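Side-chain contacts in uncharacterized protein lp_2664 (Lactobacillus plantarum WCFS1, PDB 2PJQ), which is of unknown function but carries an HD domain and so may be a metal-dependent phosphohydrolase of the HD/PDEase superfamily: residues B[88-92]-B[93-97]; B[176-180]-B[181-185]. One frame throughout, in Å; residues are numbered along the deposited sequence.

Contact 1: residues B[88-92]-B[93-97]; sequences QNVTA and DDQTA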
loop_
_atom_site.group_PDB
_atom_site.type_symbol
_atom_site.label_atom_id
_atom_site.label_comp_id
_atom_site.label_asym_id
_atom_site.label_seq_id
_atom_site.Cartn_x
_atom_site.Cartn_y
_atom_site.Cartn_z
ATOM N N GLN B 88 -21.349 19.949 22.943
ATOM C CA GLN B 88 -21.422 18.867 23.932
ATOM C C GLN B 88 -21.083 19.322 25.360
ATOM O O GLN B 88 -20.847 18.496 26.250
ATOM C CB GLN B 88 -20.486 17.707 23.546
ATOM C CG GLN B 88 -20.850 16.975 22.266
ATOM C CD GLN B 88 -22.288 16.465 22.265
ATOM O OE1 GLN B 88 -22.922 16.356 23.313
ATOM N NE2 GLN B 88 -22.798 16.133 21.080
ATOM N N ASN B 89 -21.054 20.635 25.570
ATOM C CA ASN B 89 -20.758 21.206 26.876
ATOM C C ASN B 89 -19.492 20.644 27.492
ATOM O O ASN B 89 -19.410 20.491 28.715
ATOM C CB ASN B 89 -21.914 20.978 27.852
ATOM C CG ASN B 89 -23.276 21.334 27.259
ATOM O OD1 ASN B 89 -23.468 22.415 26.685
ATOM N ND2 ASN B 89 -24.243 20.420 27.415
ATOM N N VAL B 90 -18.507 20.318 26.665
ATOM C CA VAL B 90 -17.257 19.809 27.210
ATOM C C VAL B 90 -16.656 21.042 27.918
ATOM O O VAL B 90 -16.660 22.134 27.355
ATOM C CB VAL B 90 -16.335 19.300 26.069
ATOM C CG1 VAL B 90 -15.710 20.465 25.369
ATOM C CG2 VAL B 90 -15.265 18.406 26.604
ATOM N N THR B 91 -16.151 20.895 29.138
ATOM C CA THR B 91 -15.616 22.064 29.839
ATOM C C THR B 91 -14.387 22.692 29.210
ATOM O O THR B 91 -13.651 22.039 28.493
ATOM C CB THR B 91 -15.292 21.744 31.283
ATOM O OG1 THR B 91 -14.129 20.922 31.327
ATOM C CG2 THR B 91 -16.430 21.013 31.933
ATOM N N ALA B 92 -14.160 23.974 29.475
ATOM C CA ALA B 92 -13.001 24.667 28.915
ATOM C C ALA B 92 -11.745 23.865 29.177
ATOM O O ALA B 92 -11.110 23.381 28.242
ATOM C CB ALA B 92 -12.854 26.055 29.525
ATOM N N ASP B 93 -11.396 23.731 30.455
ATOM C CA ASP B 93 -10.200 23.004 30.848
ATOM C C ASP B 93 -10.116 21.662 30.129
ATOM O O ASP B 93 -9.045 21.271 29.666
ATOM C CB ASP B 93 -10.155 22.813 32.372
ATOM C CG ASP B 93 -9.907 24.122 33.131
ATOM O OD1 ASP B 93 -9.295 25.059 32.569
ATOM O OD2 ASP B 93 -10.312 24.203 34.315
ATOM N N ASP B 94 -11.243 20.964 30.015
ATOM C CA ASP B 94 -11.245 19.682 29.320
ATOM C C ASP B 94 -10.926 19.847 27.848
ATOM O O ASP B 94 -10.215 19.032 27.284
ATOM C CB ASP B 94 -12.585 18.963 29.482
ATOM C CG ASP B 94 -12.729 18.323 30.840
ATOM O OD1 ASP B 94 -11.730 17.746 31.329
ATOM O OD2 ASP B 94 -13.838 18.381 31.414
ATOM N N GLN B 95 -11.458 20.897 27.225
ATOM C CA GLN B 95 -11.174 21.178 25.816
ATOM C C GLN B 95 -9.682 21.471 25.654
ATOM O O GLN B 95 -9.056 21.038 24.690
ATOM C CB GLN B 95 -11.983 22.373 25.331
ATOM C CG GLN B 95 -13.180 21.983 24.506
ATOM C CD GLN B 95 -13.982 23.178 24.038
ATOM O OE1 GLN B 95 -14.520 23.938 24.844
ATOM N NE2 GLN B 95 -14.072 23.352 22.731
ATOM N N THR B 96 -9.113 22.198 26.610
ATOM C CA THR B 96 -7.694 22.508 26.579
ATOM C C THR B 96 -6.890 21.203 26.620
ATOM O O THR B 96 -5.993 20.996 25.801
ATOM C CB THR B 96 -7.295 23.456 27.773
ATOM O OG1 THR B 96 -7.616 24.806 27.440
ATOM C CG2 THR B 96 -5.826 23.419 28.041
ATOM N N ALA B 97 -7.229 20.318 27.552
ATOM C CA ALA B 97 -6.506 19.058 27.697
ATOM C C ALA B 97 -6.558 18.141 26.471
ATOM O O ALA B 97 -5.704 17.263 26.313
ATOM C CB ALA B 97 -6.997 18.300 28.938
#
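Thr91 and Asp94 meet at the first turn of helix 92-102, where Thr91 is the N-cap residue. Ahead of them, Asn89, with positive phi, is the C-prime residue of a Schellman motif that ends helix 74-87, with Val90 N bonded back to Leu85 O and Asn89 N to Asn86 O. Asp93, the first residue beyond Ala92, gives its backbone O to Ala97 N. Asp94 carries the cap. Its N donates to Thr91 OG1 at 3.2 Å (N-H...O 149°), and the same hydroxyl gives its proton to Asp94 OD2 at 2.6 Å, so one oxygen accepts from the backbone and donates to the side chain. Chi1 of Thr91, 72°, places OG1 between the backbone N and the carbonyl carbon, facing Asp94. The hydroxyl comes to OD2 from above the carboxylate plane, 53° out of it. The negative charge at the start of the helix probably interacts favourably with the helix dipole. Asp94 CB also packs against Val90 CG2, at 4.0 Å. Gln95 N donates to Thr91 O at 2.8 Å, while the Gln95 side chain crosses that of Val90 at a slant, though how closely the two approach is doubtful. Thr96 N continues the ladder to Ala92 O, also at 2.8 Å. The turn is thus a short, capped link between two helices: Val90 rests on Leu85 of helix 74-87 and on Gln11 of helix 9-22, and Gln95 touches Ile82, Leu85 and Asn86 of helix 74-87.

Contact 2: residues B[176-180]-B[181-185]; sequences INHFY and EKLFK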
loop_
_atom_site.group_PDB
_atom_site.type_symbol
_atom_site.label_atom_id
_atom_site.label_comp_id
_atom_site.label_asym_id
_atom_site.label_seq_id
_atom_site.Cartn_x
_atom_site.Cartn_y
_atom_site.Cartn_z
ATOM N N ILE B 176 9.428 3.667 1.074
ATOM C CA ILE B 176 10.411 2.916 1.834
ATOM C C ILE B 176 11.113 3.829 2.833
ATOM O O ILE B 176 11.245 3.479 4.004
ATOM C CB ILE B 176 11.474 2.268 0.912
ATOM C CG1 ILE B 176 10.826 1.208 0.014
ATOM C CG2 ILE B 176 12.571 1.621 1.754
ATOM C CD1 ILE B 176 10.390 -0.057 0.744
ATOM N N ASN B 177 11.553 5.001 2.383
ATOM C CA ASN B 177 12.252 5.929 3.265
ATOM C C ASN B 177 11.488 6.232 4.560
ATOM O O ASN B 177 12.081 6.618 5.576
ATOM C CB ASN B 177 12.554 7.244 2.537
ATOM C CG ASN B 177 13.615 7.099 1.448
ATOM O OD1 ASN B 177 14.418 6.158 1.442
ATOM N ND2 ASN B 177 13.634 8.054 0.530
ATOM N N HIS B 178 10.171 6.051 4.526
ATOM C CA HIS B 178 9.351 6.315 5.695
ATOM C C HIS B 178 9.671 5.364 6.840
ATOM O O HIS B 178 9.614 5.754 8.002
ATOM C CB HIS B 178 7.864 6.235 5.338
ATOM C CG HIS B 178 6.986 6.952 6.312
ATOM N ND1 HIS B 178 7.318 8.187 6.833
ATOM C CD2 HIS B 178 5.809 6.606 6.882
ATOM C CE1 HIS B 178 6.383 8.567 7.685
ATOM N NE2 HIS B 178 5.457 7.626 7.734
ATOM N N PHE B 179 9.999 4.114 6.522
ATOM C CA PHE B 179 10.343 3.163 7.573
ATOM C C PHE B 179 11.631 3.662 8.205
ATOM O O PHE B 179 11.710 3.831 9.414
ATOM C CB PHE B 179 10.539 1.747 7.016
ATOM C CG PHE B 179 9.281 1.121 6.503
ATOM C CD1 PHE B 179 8.758 1.489 5.275
ATOM C CD2 PHE B 179 8.583 0.212 7.268
ATOM C CE1 PHE B 179 7.551 0.954 4.816
ATOM C CE2 PHE B 179 7.373 -0.325 6.816
ATOM C CZ PHE B 179 6.863 0.051 5.589
ATOM N N TYR B 180 12.631 3.924 7.373
ATOM C CA TYR B 180 13.911 4.412 7.862
ATOM C C TYR B 180 13.749 5.722 8.606
ATOM O O TYR B 180 14.245 5.870 9.721
ATOM C CB TYR B 180 14.891 4.610 6.701
ATOM C CG TYR B 180 15.477 3.322 6.166
ATOM C CD1 TYR B 180 16.211 2.476 6.995
ATOM C CD2 TYR B 180 15.259 2.925 4.839
ATOM C CE1 TYR B 180 16.707 1.261 6.526
ATOM C CE2 TYR B 180 15.753 1.709 4.359
ATOM C CZ TYR B 180 16.469 0.883 5.211
ATOM O OH TYR B 180 16.899 -0.348 4.775
ATOM N N GLU B 181 13.046 6.660 7.978
ATOM C CA GLU B 181 12.814 7.994 8.533
ATOM C C GLU B 181 11.909 8.082 9.757
ATOM O O GLU B 181 12.046 9.003 10.572
ATOM C CB GLU B 181 12.235 8.905 7.447
ATOM C CG GLU B 181 13.199 9.209 6.330
ATOM C CD GLU B 181 12.566 9.995 5.207
ATOM O OE1 GLU B 181 11.753 10.904 5.482
ATOM O OE2 GLU B 181 12.900 9.715 4.039
ATOM N N LYS B 182 10.975 7.137 9.881
ATOM C CA LYS B 182 10.025 7.165 10.982
ATOM C C LYS B 182 9.710 5.819 11.614
ATOM O O LYS B 182 10.286 5.470 12.636
ATOM C CB LYS B 182 8.726 7.844 10.518
ATOM C CG LYS B 182 7.647 7.954 11.600
ATOM C CD LYS B 182 6.657 9.079 11.336
ATOM C CE LYS B 182 5.495 9.028 12.309
ATOM N NZ LYS B 182 4.366 8.180 11.797
ATOM N N LEU B 183 8.794 5.074 11.008
ATOM C CA LEU B 183 8.351 3.765 11.508
ATOM C C LEU B 183 9.350 2.850 12.236
ATOM O O LEU B 183 8.970 2.153 13.181
ATOM C CB LEU B 183 7.709 2.991 10.359
ATOM C CG LEU B 183 6.712 3.852 9.580
ATOM C CD1 LEU B 183 5.994 3.010 8.521
ATOM C CD2 LEU B 183 5.723 4.475 10.562
ATOM N N PHE B 184 10.611 2.834 11.802
ATOM C CA PHE B 184 11.629 1.999 12.444
ATOM C C PHE B 184 12.081 2.544 13.800
ATOM O O PHE B 184 12.788 1.857 14.534
ATOM C CB PHE B 184 12.873 1.848 11.547
ATOM C CG PHE B 184 12.757 0.786 10.466
ATOM C CD1 PHE B 184 11.697 -0.123 10.440
ATOM C CD2 PHE B 184 13.731 0.697 9.471
ATOM C CE1 PHE B 184 11.612 -1.100 9.429
ATOM C CE2 PHE B 184 13.659 -0.266 8.460
ATOM C CZ PHE B 184 12.601 -1.170 8.439
ATOM N N LYS B 185 11.680 3.769 14.136
ATOM C CA LYS B 185 12.082 4.382 15.415
ATOM C C LYS B 185 10.979 4.404 16.466
ATOM O O LYS B 185 11.239 4.595 17.651
ATOM C CB LYS B 185 12.553 5.820 15.210
ATOM C CG LYS B 185 13.557 5.985 14.114
ATOM C CD LYS B 185 13.675 7.450 13.743
ATOM C CE LYS B 185 14.509 7.658 12.483
ATOM N NZ LYS B 185 14.247 9.017 11.876
#
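Phe184 offers a ring face to Phe179 and a ring edge to Tyr180, five and four residues earlier, in an aromatic cluster formed by the last part of helix 175-183 and the residues after it. CB of Phe179 stands over the middle of the Phe184 ring, 3.8 Å from its centroid. The Phe179 ring itself turns an edge to that ring in an offset edge-to-face pair, planes at 61°. Phe184 in turn points its own edge at the face of Tyr180, planes at 90° and centroids 5.5 Å apart, in a T-shaped pair. Chi1 of Phe184, -82°, sets CG beside the backbone N and so brings the ring over Phe179 CB. Leu183 CD1 covers one face of Phe179 as a CH-pi contact, 4.0 Å from the centroid and offset toward the rim.

On another side of the helix His178, with CG anti to the backbone N, runs beside Lys182, whose chain takes the same first torsion; CE1 of the imidazole lies 3.7 Å from Lys182 CD. Both also touch Tyr168 of helix 165-170. Glu181 N donates to Asn177 O at 2.6 Å, and the two side chains cross at a slant; Glu181 OE1 forms a salt bridge with Arg160. Lys185 reaches back so that its NZ bonds to Glu181 O from above the carbonyl plane.

The backbone widens here: Phe184 N reaches Phe179 O at 2.8 Å, a five-residue step. Such i to i+5 bonding is the signature of a pi-type turn, here bringing Phe184 over Phe179 and beside Tyr180. Phe184 also stacks on His207, while Phe179 and Leu183 pack on Met206, joining the helix to helix 204-219 in this all-helical fold.

From the N terminus the chain first meets contact 1, where the loop following helix 74-87 turns into helix 92-102 within the HD-domain range. Contact 2 comes much later, around residues 176-185. Each is local and closes no more than a helical turn, so the two stand in series and neither nest nor cross. Their centres are 35 Å apart on opposite sides of the chain's centre, with nearest atoms about 20 Å apart. Contact 1 sets the 88-91 loop against helices 9-22 and 74-87, and helix 92-102 against helix 74-87 through Gln95; contact 2 ties helix 175-183 to helices 134-148, 165-170 and 204-219. Lys182 lies near, without touching, the possible HD-type His/Asp cluster.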